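Local coordinates for Tb427.07.360- putative uncharacterized metacyclic invariant surface protein from Trypanosoma brucei (Trypanosoma brucei, PDB 5VTL) that is of unknown function but is probably displayed on the surface of the metacyclic-stage parasite as an extended, largely helical protein, at residues N140-V143 with L144-A147; V148-G151 with C152-F155; K161-T164 with D165-D169; A172-D175 with Q176-A180; A194-N197 with A198-A202. One frame throughout, in Å; residues are numbered along the deposited sequence.

Contact 1: residues N140-V143 with L144-A147; sequences NSWV and LKKA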
loop_
_atom_site.group_PDB
_atom_site.type_symbol
_atom_site.label_atom_id
_atom_site.label_comp_id
_atom_site.label_asym_id
_atom_site.label_seq_id
_atom_site.Cartn_x
_atom_site.Cartn_y
_atom_site.Cartn_z
ATOM N N ASN A 140 -2.699 -2.888 8.748
ATOM C CA ASN A 140 -2.257 -1.706 8.029
ATOM C C ASN A 140 -1.800 -0.712 9.079
ATOM O O ASN A 140 -1.780 -1.045 10.260
ATOM C CB ASN A 140 -3.368 -1.149 7.121
ATOM C CG ASN A 140 -4.665 -0.848 7.864
ATOM O OD1 ASN A 140 -4.672 -0.577 9.070
ATOM N ND2 ASN A 140 -5.764 -0.881 7.143
ATOM N N SER A 141 -1.452 0.505 8.682
ATOM C CA SER A 141 -0.945 1.448 9.664
ATOM C C SER A 141 -1.998 1.765 10.708
ATOM O O SER A 141 -1.655 1.988 11.872
ATOM C CB SER A 141 -0.466 2.749 9.021
ATOM O OG SER A 141 0.578 2.553 8.106
ATOM N N TRP A 142 -3.271 1.776 10.307
ATOM C CA TRP A 142 -4.353 2.120 11.248
ATOM C C TRP A 142 -4.418 1.060 12.357
ATOM O O TRP A 142 -4.475 1.385 13.541
ATOM C CB TRP A 142 -5.712 2.290 10.530
ATOM C CG TRP A 142 -6.855 2.623 11.468
ATOM C CD1 TRP A 142 -7.269 3.878 11.869
ATOM C CD2 TRP A 142 -7.728 1.689 12.126
ATOM N NE1 TRP A 142 -8.341 3.768 12.720
ATOM C CE2 TRP A 142 -8.640 2.441 12.897
ATOM C CE3 TRP A 142 -7.829 0.292 12.138
ATOM C CZ2 TRP A 142 -9.618 1.847 13.672
ATOM C CZ3 TRP A 142 -8.802 -0.287 12.904
ATOM C CH2 TRP A 142 -9.686 0.495 13.664
ATOM N N VAL A 143 -4.378 -0.218 11.975
ATOM C CA VAL A 143 -4.355 -1.302 12.951
ATOM C C VAL A 143 -3.135 -1.214 13.881
ATOM O O VAL A 143 -3.250 -1.445 15.075
ATOM C CB VAL A 143 -4.360 -2.684 12.245
ATOM C CG1 VAL A 143 -4.175 -3.839 13.255
ATOM C CG2 VAL A 143 -5.653 -2.862 11.441
ATOM N N LEU A 144 -1.964 -0.891 13.346
ATOM C CA LEU A 144 -0.783 -0.772 14.206
ATOM C C LEU A 144 -0.928 0.392 15.187
ATOM O O LEU A 144 -0.481 0.307 16.325
ATOM C CB LEU A 144 0.503 -0.601 13.386
ATOM C CG LEU A 144 0.905 -1.760 12.467
ATOM C CD1 LEU A 144 2.122 -1.359 11.673
ATOM C CD2 LEU A 144 1.178 -3.016 13.234
ATOM N N LYS A 145 -1.554 1.474 14.749
ATOM C CA LYS A 145 -1.844 2.597 15.629
ATOM C C LYS A 145 -2.769 2.175 16.762
ATOM O O LYS A 145 -2.514 2.451 17.921
ATOM C CB LYS A 145 -2.505 3.741 14.849
ATOM C CG LYS A 145 -2.981 4.902 15.720
ATOM C CD LYS A 145 -3.530 6.053 14.884
ATOM C CE LYS A 145 -4.746 5.661 14.096
ATOM N NZ LYS A 145 -5.408 6.827 13.469
ATOM N N LYS A 146 -3.869 1.518 16.416
ATOM C CA LYS A 146 -4.807 1.064 17.442
ATOM C C LYS A 146 -4.156 0.101 18.430
ATOM O O LYS A 146 -4.465 0.109 19.611
ATOM C CB LYS A 146 -6.014 0.389 16.786
ATOM C CG LYS A 146 -6.870 1.329 15.969
ATOM C CD LYS A 146 -7.509 2.410 16.862
ATOM C CE LYS A 146 -7.396 3.792 16.291
ATOM N NZ LYS A 146 -8.256 4.733 17.085
ATOM N N ALA A 147 -3.261 -0.738 17.931
ATOM C CA ALA A 147 -2.554 -1.698 18.774
ATOM C C ALA A 147 -1.736 -0.995 19.862
ATOM O O ALA A 147 -1.790 -1.350 21.049
ATOM C CB ALA A 147 -1.679 -2.578 17.914
#

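Contact 2: residues V148-G151 with C152-F155; sequences VEFG and CEFF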
loop_
_atom_site.group_PDB
_atom_site.type_symbol
_atom_site.label_atom_id
_atom_site.label_comp_id
_atom_site.label_asym_id
_atom_site.label_seq_id
_atom_site.Cartn_x
_atom_site.Cartn_y
_atom_site.Cartn_z
ATOM N N VAL A 148 -0.991 0.027 19.456
ATOM C CA VAL A 148 -0.193 0.784 20.406
ATOM C C VAL A 148 -1.142 1.493 21.368
ATOM O O VAL A 148 -0.930 1.508 22.584
ATOM C CB VAL A 148 0.711 1.779 19.658
ATOM C CG1 VAL A 148 1.340 2.773 20.627
ATOM C CG2 VAL A 148 1.786 1.009 18.851
ATOM N N GLU A 149 -2.206 2.073 20.823
ATOM C CA GLU A 149 -3.169 2.791 21.666
ATOM C C GLU A 149 -3.760 1.893 22.741
ATOM O O GLU A 149 -3.894 2.310 23.891
ATOM C CB GLU A 149 -4.274 3.424 20.828
ATOM C CG GLU A 149 -3.807 4.650 20.092
ATOM C CD GLU A 149 -4.829 5.189 19.129
ATOM O OE1 GLU A 149 -5.918 4.581 18.980
ATOM O OE2 GLU A 149 -4.526 6.221 18.516
ATOM N N PHE A 150 -4.102 0.659 22.382
ATOM C CA PHE A 150 -4.745 -0.233 23.342
ATOM C C PHE A 150 -3.743 -0.637 24.391
ATOM O O PHE A 150 -4.069 -0.737 25.580
ATOM C CB PHE A 150 -5.309 -1.483 22.649
ATOM C CG PHE A 150 -6.629 -1.280 21.956
ATOM C CD1 PHE A 150 -7.703 -0.654 22.590
ATOM C CD2 PHE A 150 -6.803 -1.732 20.667
ATOM C CE1 PHE A 150 -8.914 -0.507 21.948
ATOM C CE2 PHE A 150 -8.025 -1.585 20.020
ATOM C CZ PHE A 150 -9.075 -0.976 20.653
ATOM N N GLY A 151 -2.498 -0.884 23.963
ATOM C CA GLY A 151 -1.469 -1.232 24.913
ATOM C C GLY A 151 -1.293 -0.117 25.932
ATOM O O GLY A 151 -1.166 -0.348 27.124
ATOM N N CYS A 152 -1.289 1.114 25.451
ATOM C CA CYS A 152 -1.101 2.255 26.322
ATOM C C CYS A 152 -2.332 2.488 27.226
ATOM O O CYS A 152 -2.193 2.944 28.363
ATOM C CB CYS A 152 -0.761 3.492 25.488
ATOM S SG CYS A 152 0.957 3.489 24.960
ATOM N N GLU A 153 -3.522 2.161 26.733
ATOM C CA GLU A 153 -4.737 2.342 27.529
ATOM C C GLU A 153 -4.760 1.399 28.747
ATOM O O GLU A 153 -5.201 1.782 29.854
ATOM C CB GLU A 153 -5.987 2.137 26.658
ATOM C CG GLU A 153 -7.307 2.294 27.412
ATOM C CD GLU A 153 -8.525 2.156 26.526
ATOM O OE1 GLU A 153 -8.381 1.895 25.312
ATOM O OE2 GLU A 153 -9.634 2.286 27.058
ATOM N N PHE A 154 -4.285 0.168 28.554
ATOM C CA PHE A 154 -4.466 -0.857 29.580
ATOM C C PHE A 154 -3.242 -1.218 30.416
ATOM O O PHE A 154 -3.391 -1.546 31.594
ATOM C CB PHE A 154 -5.131 -2.097 28.969
ATOM C CG PHE A 154 -6.523 -1.824 28.488
ATOM C CD1 PHE A 154 -7.529 -1.535 29.396
ATOM C CD2 PHE A 154 -6.821 -1.807 27.141
ATOM C CE1 PHE A 154 -8.798 -1.256 28.962
ATOM C CE2 PHE A 154 -8.101 -1.520 26.702
ATOM C CZ PHE A 154 -9.087 -1.243 27.621
ATOM N N PHE A 155 -2.046 -1.158 29.837
ATOM C CA PHE A 155 -0.848 -1.505 30.554
ATOM C C PHE A 155 -0.334 -0.250 31.235
ATOM O O PHE A 155 -0.784 0.866 30.927
ATOM C CB PHE A 155 0.193 -2.133 29.626
ATOM C CG PHE A 155 -0.183 -3.547 29.180
ATOM C CD1 PHE A 155 -1.042 -3.747 28.114
ATOM C CD2 PHE A 155 0.275 -4.649 29.874
ATOM C CE1 PHE A 155 -1.413 -5.023 27.737
ATOM C CE2 PHE A 155 -0.072 -5.921 29.498
ATOM C CZ PHE A 155 -0.906 -6.113 28.428
#

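Contact 3: residues K161-T164 with D165-D169; sequences KILT and DGMAD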
loop_
_atom_site.group_PDB
_atom_site.type_symbol
_atom_site.label_atom_id
_atom_site.label_comp_id
_atom_site.label_asym_id
_atom_site.label_seq_id
_atom_site.Cartn_x
_atom_site.Cartn_y
_atom_site.Cartn_z
ATOM N N LYS A 161 5.438 3.189 27.338
ATOM C CA LYS A 161 6.617 3.886 26.824
ATOM C C LYS A 161 7.456 2.976 25.962
ATOM O O LYS A 161 7.899 3.359 24.879
ATOM C CB LYS A 161 7.467 4.410 27.964
ATOM C CG LYS A 161 8.748 5.064 27.539
ATOM C CD LYS A 161 9.409 5.678 28.784
ATOM C CE LYS A 161 10.769 6.239 28.480
ATOM N NZ LYS A 161 11.310 6.919 29.692
ATOM N N ILE A 162 7.658 1.759 26.438
ATOM C CA ILE A 162 8.466 0.791 25.706
ATOM C C ILE A 162 7.770 0.440 24.401
ATOM O O ILE A 162 8.400 0.298 23.357
ATOM C CB ILE A 162 8.692 -0.472 26.530
ATOM C CG1 ILE A 162 9.637 -0.178 27.692
ATOM C CG2 ILE A 162 9.276 -1.576 25.659
ATOM C CD1 ILE A 162 9.711 -1.274 28.697
ATOM N N LEU A 163 6.452 0.324 24.461
ATOM C CA LEU A 163 5.676 -0.048 23.300
ATOM C C LEU A 163 5.706 1.071 22.265
ATOM O O LEU A 163 5.911 0.824 21.076
ATOM C CB LEU A 163 4.254 -0.315 23.743
ATOM C CG LEU A 163 3.257 -0.694 22.684
ATOM C CD1 LEU A 163 3.689 -2.000 22.051
ATOM C CD2 LEU A 163 1.930 -0.820 23.393
ATOM N N THR A 164 5.541 2.306 22.728
ATOM C CA THR A 164 5.493 3.461 21.830
ATOM C C THR A 164 6.861 3.711 21.189
ATOM O O THR A 164 6.981 3.724 19.959
ATOM C CB THR A 164 5.030 4.717 22.584
ATOM O OG1 THR A 164 3.728 4.473 23.121
ATOM C CG2 THR A 164 4.992 5.933 21.666
ATOM N N ASP A 165 7.883 3.884 22.022
ATOM C CA ASP A 165 9.251 4.115 21.542
ATOM C C ASP A 165 9.650 2.991 20.585
ATOM O O ASP A 165 10.212 3.226 19.519
ATOM C CB ASP A 165 10.260 4.136 22.702
ATOM C CG ASP A 165 10.137 5.355 23.613
ATOM O OD1 ASP A 165 9.374 6.302 23.329
ATOM O OD2 ASP A 165 10.844 5.348 24.645
ATOM N N GLY A 166 9.335 1.767 20.977
ATOM C CA GLY A 166 9.764 0.587 20.258
ATOM C C GLY A 166 9.050 0.335 18.937
ATOM O O GLY A 166 9.613 -0.298 18.043
ATOM N N MET A 167 7.820 0.812 18.802
ATOM C CA MET A 167 7.066 0.622 17.559
ATOM C C MET A 167 7.252 1.716 16.520
ATOM O O MET A 167 6.741 1.603 15.412
ATOM C CB MET A 167 5.571 0.512 17.872
ATOM C CG MET A 167 5.211 -0.851 18.385
ATOM S SD MET A 167 5.323 -2.047 17.043
ATOM C CE MET A 167 3.973 -1.486 15.998
ATOM N N ALA A 168 7.955 2.774 16.881
ATOM C CA ALA A 168 8.010 3.971 16.051
ATOM C C ALA A 168 8.633 3.682 14.674
ATOM O O ALA A 168 8.155 4.171 13.657
ATOM C CB ALA A 168 8.782 5.055 16.763
ATOM N N ASP A 169 9.688 2.872 14.659
ATOM C CA ASP A 169 10.421 2.575 13.421
ATOM C C ASP A 169 9.536 1.775 12.471
ATOM O O ASP A 169 9.374 2.141 11.312
ATOM C CB ASP A 169 11.687 1.795 13.738
ATOM C CG ASP A 169 12.858 2.691 14.131
ATOM O OD1 ASP A 169 12.641 3.891 14.419
ATOM O OD2 ASP A 169 14.008 2.187 14.162
#

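Contact 4: residues A172-D175 with Q176-A180; sequences AEYD and QLEAA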
loop_
_atom_site.group_PDB
_atom_site.type_symbol
_atom_site.label_atom_id
_atom_site.label_comp_id
_atom_site.label_asym_id
_atom_site.label_seq_id
_atom_site.Cartn_x
_atom_site.Cartn_y
_atom_site.Cartn_z
ATOM N N ALA A 172 6.765 3.879 11.127
ATOM C CA ALA A 172 7.298 4.792 10.123
ATOM C C ALA A 172 7.532 4.057 8.805
ATOM O O ALA A 172 7.191 4.573 7.749
ATOM C CB ALA A 172 8.576 5.440 10.616
ATOM N N GLU A 173 8.072 2.844 8.855
ATOM C CA GLU A 173 8.316 2.087 7.633
ATOM C C GLU A 173 7.005 1.703 6.964
ATOM O O GLU A 173 6.887 1.743 5.735
ATOM C CB GLU A 173 9.096 0.802 7.913
ATOM C CG GLU A 173 10.562 0.976 8.232
ATOM C CD GLU A 173 11.376 1.500 7.069
ATOM O OE1 GLU A 173 11.406 0.869 5.991
ATOM O OE2 GLU A 173 12.001 2.551 7.256
ATOM N N TYR A 174 6.012 1.317 7.765
ATOM C CA TYR A 174 4.748 0.911 7.190
ATOM C C TYR A 174 4.069 2.144 6.597
ATOM O O TYR A 174 3.464 2.075 5.525
ATOM C CB TYR A 174 3.850 0.169 8.207
ATOM C CG TYR A 174 3.067 -0.923 7.496
ATOM C CD1 TYR A 174 1.843 -0.646 6.902
ATOM C CD2 TYR A 174 3.574 -2.203 7.371
ATOM C CE1 TYR A 174 1.141 -1.618 6.236
ATOM C CE2 TYR A 174 2.884 -3.187 6.702
ATOM C CZ TYR A 174 1.668 -2.892 6.132
ATOM O OH TYR A 174 0.983 -3.844 5.439
ATOM N N ASP A 175 4.207 3.287 7.249
ATOM C CA ASP A 175 3.678 4.514 6.677
ATOM C C ASP A 175 4.322 4.799 5.309
ATOM O O ASP A 175 3.650 5.221 4.364
ATOM C CB ASP A 175 3.918 5.712 7.592
ATOM C CG ASP A 175 2.896 5.845 8.708
ATOM O OD1 ASP A 175 1.784 5.257 8.650
ATOM O OD2 ASP A 175 3.231 6.562 9.667
ATOM N N GLN A 176 5.633 4.603 5.210
ATOM C CA GLN A 176 6.344 4.859 3.959
ATOM C C GLN A 176 5.869 3.911 2.879
ATOM O O GLN A 176 5.710 4.288 1.720
ATOM C CB GLN A 176 7.844 4.707 4.161
ATOM C CG GLN A 176 8.433 5.823 4.933
ATOM C CD GLN A 176 8.999 6.880 4.032
ATOM O OE1 GLN A 176 8.454 7.154 2.961
ATOM N NE2 GLN A 176 10.110 7.482 4.445
ATOM N N LEU A 177 5.623 2.672 3.282
ATOM C CA LEU A 177 5.097 1.663 2.379
ATOM C C LEU A 177 3.734 2.084 1.835
ATOM O O LEU A 177 3.511 2.063 0.635
ATOM C CB LEU A 177 5.007 0.309 3.104
ATOM C CG LEU A 177 4.369 -0.855 2.331
ATOM C CD1 LEU A 177 5.008 -1.050 0.964
ATOM C CD2 LEU A 177 4.476 -2.145 3.162
ATOM N N GLU A 178 2.829 2.497 2.708
ATOM C CA GLU A 178 1.498 2.874 2.274
ATOM C C GLU A 178 1.547 4.093 1.350
ATOM O O GLU A 178 0.781 4.186 0.385
ATOM C CB GLU A 178 0.586 3.152 3.480
ATOM C CG GLU A 178 0.308 1.912 4.338
ATOM C CD GLU A 178 -0.857 2.073 5.311
ATOM O OE1 GLU A 178 -1.276 3.214 5.659
ATOM O OE2 GLU A 178 -1.376 1.014 5.714
ATOM N N ALA A 179 2.443 5.021 1.647
ATOM C CA ALA A 179 2.562 6.252 0.869
ATOM C C ALA A 179 3.080 5.947 -0.530
ATOM O O ALA A 179 2.642 6.557 -1.509
ATOM C CB ALA A 179 3.476 7.252 1.581
ATOM N N ALA A 180 3.982 4.986 -0.619
ATOM C CA ALA A 180 4.555 4.571 -1.892
ATOM C C ALA A 180 3.510 3.884 -2.739
ATOM O O ALA A 180 3.407 4.120 -3.950
ATOM C CB ALA A 180 5.750 3.655 -1.667
HETATM O O HOH W 1 -0.049 5.223 6.704
#

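Contact 5: residues A194-N197 with A198-A202; sequences AESN and ARKAA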
loop_
_atom_site.group_PDB
_atom_site.type_symbol
_atom_site.label_atom_id
_atom_site.label_comp_id
_atom_site.label_asym_id
_atom_site.label_seq_id
_atom_site.Cartn_x
_atom_site.Cartn_y
_atom_site.Cartn_z
ATOM N N ALA A 194 -4.010 10.800 -19.063
ATOM C CA ALA A 194 -3.316 11.178 -20.292
ATOM C C ALA A 194 -3.809 10.382 -21.493
ATOM O O ALA A 194 -3.988 10.923 -22.569
ATOM C CB ALA A 194 -1.806 10.998 -20.135
ATOM N N GLU A 195 -3.985 9.077 -21.324
ATOM C CA GLU A 195 -4.445 8.261 -22.432
ATOM C C GLU A 195 -5.856 8.668 -22.878
ATOM O O GLU A 195 -6.175 8.630 -24.067
ATOM C CB GLU A 195 -4.409 6.787 -22.057
ATOM C CG GLU A 195 -4.988 5.897 -23.157
ATOM C CD GLU A 195 -5.240 4.478 -22.693
ATOM O OE1 GLU A 195 -5.561 4.303 -21.492
ATOM O OE2 GLU A 195 -5.140 3.550 -23.536
ATOM N N SER A 196 -6.694 9.083 -21.940
ATOM C CA SER A 196 -8.019 9.550 -22.321
ATOM C C SER A 196 -7.926 10.804 -23.224
ATOM O O SER A 196 -8.616 10.908 -24.234
ATOM C CB SER A 196 -8.854 9.805 -21.081
ATOM O OG SER A 196 -10.116 10.345 -21.427
ATOM N N ASN A 197 -7.049 11.743 -22.881
ATOM C CA ASN A 197 -6.850 12.911 -23.737
ATOM C C ASN A 197 -6.235 12.540 -25.073
ATOM O O ASN A 197 -6.615 13.081 -26.109
ATOM C CB ASN A 197 -5.964 13.942 -23.037
ATOM C CG ASN A 197 -6.709 14.725 -22.005
ATOM O OD1 ASN A 197 -7.875 15.088 -22.208
ATOM N ND2 ASN A 197 -6.052 14.999 -20.872
ATOM N N ALA A 198 -5.274 11.619 -25.056
ATOM C CA ALA A 198 -4.631 11.206 -26.289
ATOM C C ALA A 198 -5.665 10.582 -27.214
ATOM O O ALA A 198 -5.704 10.877 -28.392
ATOM C CB ALA A 198 -3.468 10.216 -26.028
ATOM N N ARG A 199 -6.512 9.725 -26.666
ATOM C CA ARG A 199 -7.495 9.027 -27.489
ATOM C C ARG A 199 -8.528 9.990 -28.065
ATOM O O ARG A 199 -8.927 9.880 -29.226
ATOM C CB ARG A 199 -8.180 7.950 -26.656
ATOM C CG ARG A 199 -8.972 6.972 -27.490
ATOM C CD ARG A 199 -9.648 5.930 -26.616
ATOM N NE ARG A 199 -10.694 6.514 -25.782
ATOM C CZ ARG A 199 -10.689 6.550 -24.450
ATOM N NH1 ARG A 199 -9.687 6.018 -23.746
ATOM N NH2 ARG A 199 -11.705 7.124 -23.813
ATOM N N LYS A 200 -8.947 10.947 -27.261
ATOM C CA LYS A 200 -9.881 11.952 -27.733
ATOM C C LYS A 200 -9.290 12.802 -28.851
ATOM O O LYS A 200 -9.999 13.192 -29.779
ATOM C CB LYS A 200 -10.333 12.838 -26.581
ATOM C CG LYS A 200 -11.217 12.150 -25.576
ATOM C CD LYS A 200 -11.536 13.080 -24.407
ATOM C CE LYS A 200 -12.227 12.364 -23.221
ATOM N NZ LYS A 200 -13.601 11.920 -23.566
ATOM N N ALA A 201 -7.993 13.103 -28.765
ATOM C CA ALA A 201 -7.282 13.792 -29.843
ATOM C C ALA A 201 -7.263 12.977 -31.128
ATOM O O ALA A 201 -7.554 13.500 -32.215
ATOM C CB ALA A 201 -5.868 14.104 -29.420
ATOM N N ALA A 202 -6.928 11.691 -31.010
ATOM C CA ALA A 202 -6.897 10.829 -32.179
ATOM C C ALA A 202 -8.290 10.761 -32.795
ATOM O O ALA A 202 -8.443 10.791 -34.015
ATOM C CB ALA A 202 -6.417 9.447 -31.823
#

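Contact 1: residues N140-V143 with L144-A147
The first two turns of helix 141-154 are wound by four backbone bonds from each amide to the carbonyl four residues earlier, running from Leu144 N to Asn140 O at 3.1 Å through to Ala147 N to Val143 O at 2.9 Å. Asn140 is the N-cap of this helix. Its side chain turns toward the first turn, chi1 55°, and OD1 accepts from Val143 N at 2.9 Å in a bond that is close to straight, 167° at the hydrogen. Asparagine suits the place because its short amide can reach an amide N-H of the first turn, which no earlier turn of helix supplies with a carbonyl, while its own backbone O still serves Leu144.

On the outer surface the contact is carried by Trp142 and Lys146, one helical turn apart. The indole extends with CG opposite the backbone N across the CA-CB bond, and the lysine, bent at chi2 and chi3, lays its methylenes across one face. Lys146 CG sits 3.6 Å from the centroid of the six-membered ring, only 10° off the normal, a CH-pi contact. The ammonium group then continues to a salt bridge with Glu149, so a long aliphatic chain covers one face of the ring without giving up its charge. Lys145 approaches the five-membered ring obliquely, its CE 3.8 Å from Trp142 CD1. On the inner side Val143 and Ala147 face helix 4-58, Val143 against Ala16 and Ala147 against Leu12 and Phe13. Buried Leu144 leans back over the cap, its CG 3.5 Å from Asn140 O.

Contact 2: residues V148-G151 with C152-F155
Phe150 and Glu153 lie side by side and point the same way, with the ring and carboxylate planes only 19° apart. Glu153 OE1 comes to the edge of the ring, near its plane, 3.8 Å from Phe150 CD1. The same glutamate also meets the ring after it, for its CG stands 3.9 Å above the plane of Phe154, over the centre of one face. Phe154 CE2 reaches Phe150 CD1 at 4.2 Å, obliquely. At the edge of the third ring, in its plane, is a backbone carbonyl: Gly151 O lies 3.5 Å from Phe155 CD1.

These groups surround the end of helix 141-154, and Phe155 is the first residue to leave helical geometry. Its N still donates to Gly151 O at 3.0 Å, so one carbonyl serves both the amide and the ring edge of Phe155. The three rings turn toward the start of the chain: Phe150 meets Ala9 and Leu12, Phe154 meets Ser5 and His6, and Phe155 forms an edge-to-face pair with His6. On another side Val148 CG1 touches Cys152 SG at 4.4 Å, and that sulfur is joined to Cys160 in a disulfide that ties the helix end to helix 157-209. Gly151 offers bare backbone where Leu163 comes close.

A carboxylate beside the hydrogens of a ring edge is electrostatically favourable, if mildly so. Glu153 can therefore keep a charged group at the surface while its CG covers a face of Phe154 and its OE1 borders the edge of Phe150, and the covalent link adds to the aromatic contacts that hold this helix end.

Contact 3: residues K161-T164 with D165-D169
The early turns of helix 157-209, just beyond the cysteine that closes the Cys152-Cys160 disulfide, bring Lys161 against Asp165 and Leu163 against Met167. Lys161 is fully extended and crosses Asp165 obliquely, its CG 3.6 Å from OD2 of the aspartate. The ammonium runs on past the carboxylate, so Lys161 NZ stays 5.3 Å from Asp165 OD2: the opposite charges probably attract, but they do not form a salt bridge. Both residues suit an exposed helix surface.

The backbone is regular at first and then less so. Asp165 N donates to Lys161 O at 2.9 Å, whereas Gly166 N approaches Ile162 O from above the carbonyl plane, 38° out of it. The next amide is shared, with Met167 N bound to Leu163 O at 3.0 Å and more weakly to Thr164 O at 3.2 Å. Thr164 spends its hydroxyl on the helix itself, OG1 bonding to Cys160 O, and with its polarity so met the same oxygen can face Val148 and Cys152 of helix 141-154.

Leu163 and Met167 run alongside each other, with CD1 of the leucine 4.1 Å from CG of the methionine. Flexible and unbranched at CB, Met167 bends at chi2 and chi3 to follow its surroundings. It shares Phe13 of helix 4-58 with Leu163 and also touches Val148, across on helix 141-154; Gly166 O, meanwhile, is bound by Lys104 NZ.

Contact 4: residues A172-D175 with Q176-A180
Tyr174 is met by two side chains of the following turn, Leu177 over one face and Glu178 at an edge. Leu177 CD2 lies 4.2 Å from the ring centroid and 18° off its normal, a CH-pi contact offset toward the rim on the side of CE2. Glu178 OE2 comes up in the ring plane, 3.7 Å from Tyr174 CE1, with its carboxylate turned 69° from the ring.

Regular alpha-helical bonds space these side chains, among them Glu178 N to Tyr174 O at 2.9 Å, in the stretch of helix 157-209 that packs in the long helical bundle. Tyr174 and Leu177, both buried, fit the apolar surface of helix 4-58, the ring on Ile20 and Leu27, the leucine on Val24 and Leu27; Leu177 also touches Tyr93 of helix 63-102.

The acids are held from outside. Ser141 N donates to Glu178 OE2, where a carboxylate at the start of helix 141-154 is probably stabilised by the helix end, and Ser141 OG is hydrogen-bonded to Asp175 OD1. A water donates to both acids, to Asp175 OD1 at 2.7 Å and to Glu178 OE1 at 2.6 Å, which should ease the repulsion of two carboxylate oxygens 4.7 Å apart, Asp175 OD1 and Glu178 OE1.

Contact 5: residues A194-N197 with A198-A202
Ala198 and Ala194, a turn apart, make up the tight side of this helical contact, while Ser196, Arg199 and Lys200 form its looser, outer side. Within helix 157-209 the backbone bonds are even, Ala198 N to Ala194 O at 2.9 Å and Ala201 N to Asn197 O at 3.0 Å. On the inner surface methyl groups do much of the packing. Ala198 fits between Cys45 and Ala48 of helix 4-58 and Ala72 of helix 63-102, Ala194 lies on Glu75 and Ala76, and Ala201 on Arg68; Glu195 rests on Ala41 and Cys45. Alanine suits such places because it lets helices draw close without cost to the helical backbone.

Outside, Lys200 runs back along the preceding turn, its CG 3.2 Å from Ser196 O and its CE 3.4 Å from Ser196 OG. The serine hydroxyl is set there by chi1 176°, which places OG beside its own carbonyl carbon. Arg199 bends at chi3 and passes Ser196 obliquely, NH1 4.2 Å from Ser196 CA. Its NE makes a long, weak ion pair with Glu203.

Glu195 OE1 lies 5.0 Å from Arg199 NH1 and is instead salt-bridged to Arg192, whereas Asn197 OD1 accepts from Arg68 of helix 63-102. Between the two segments the charges therefore attract at most loosely, and the close fit rests largely on small methyl groups.

In the fold
Contacts 1 and 2 take up the two halves of helix 141-154, with a residue beyond each end, their centres 12 Å apart, and contacts 3, 4 and 5 follow one another along helix 157-209. The two helices run side by side after the turn between them. Contact 3 meets contact 2 where Thr164 OG1 lies 3.5 Å from Cys152 SG, and contact 1 where Leu144 CD2 approaches Met167 CE at 4.2 Å, while contact 4 receives the start of helix 141-154 at contact 1. Contact 5 stands apart, its centre 41 Å from that of contact 1 and 53 Å from that of contact 2, toward the other end of the elongated molecule.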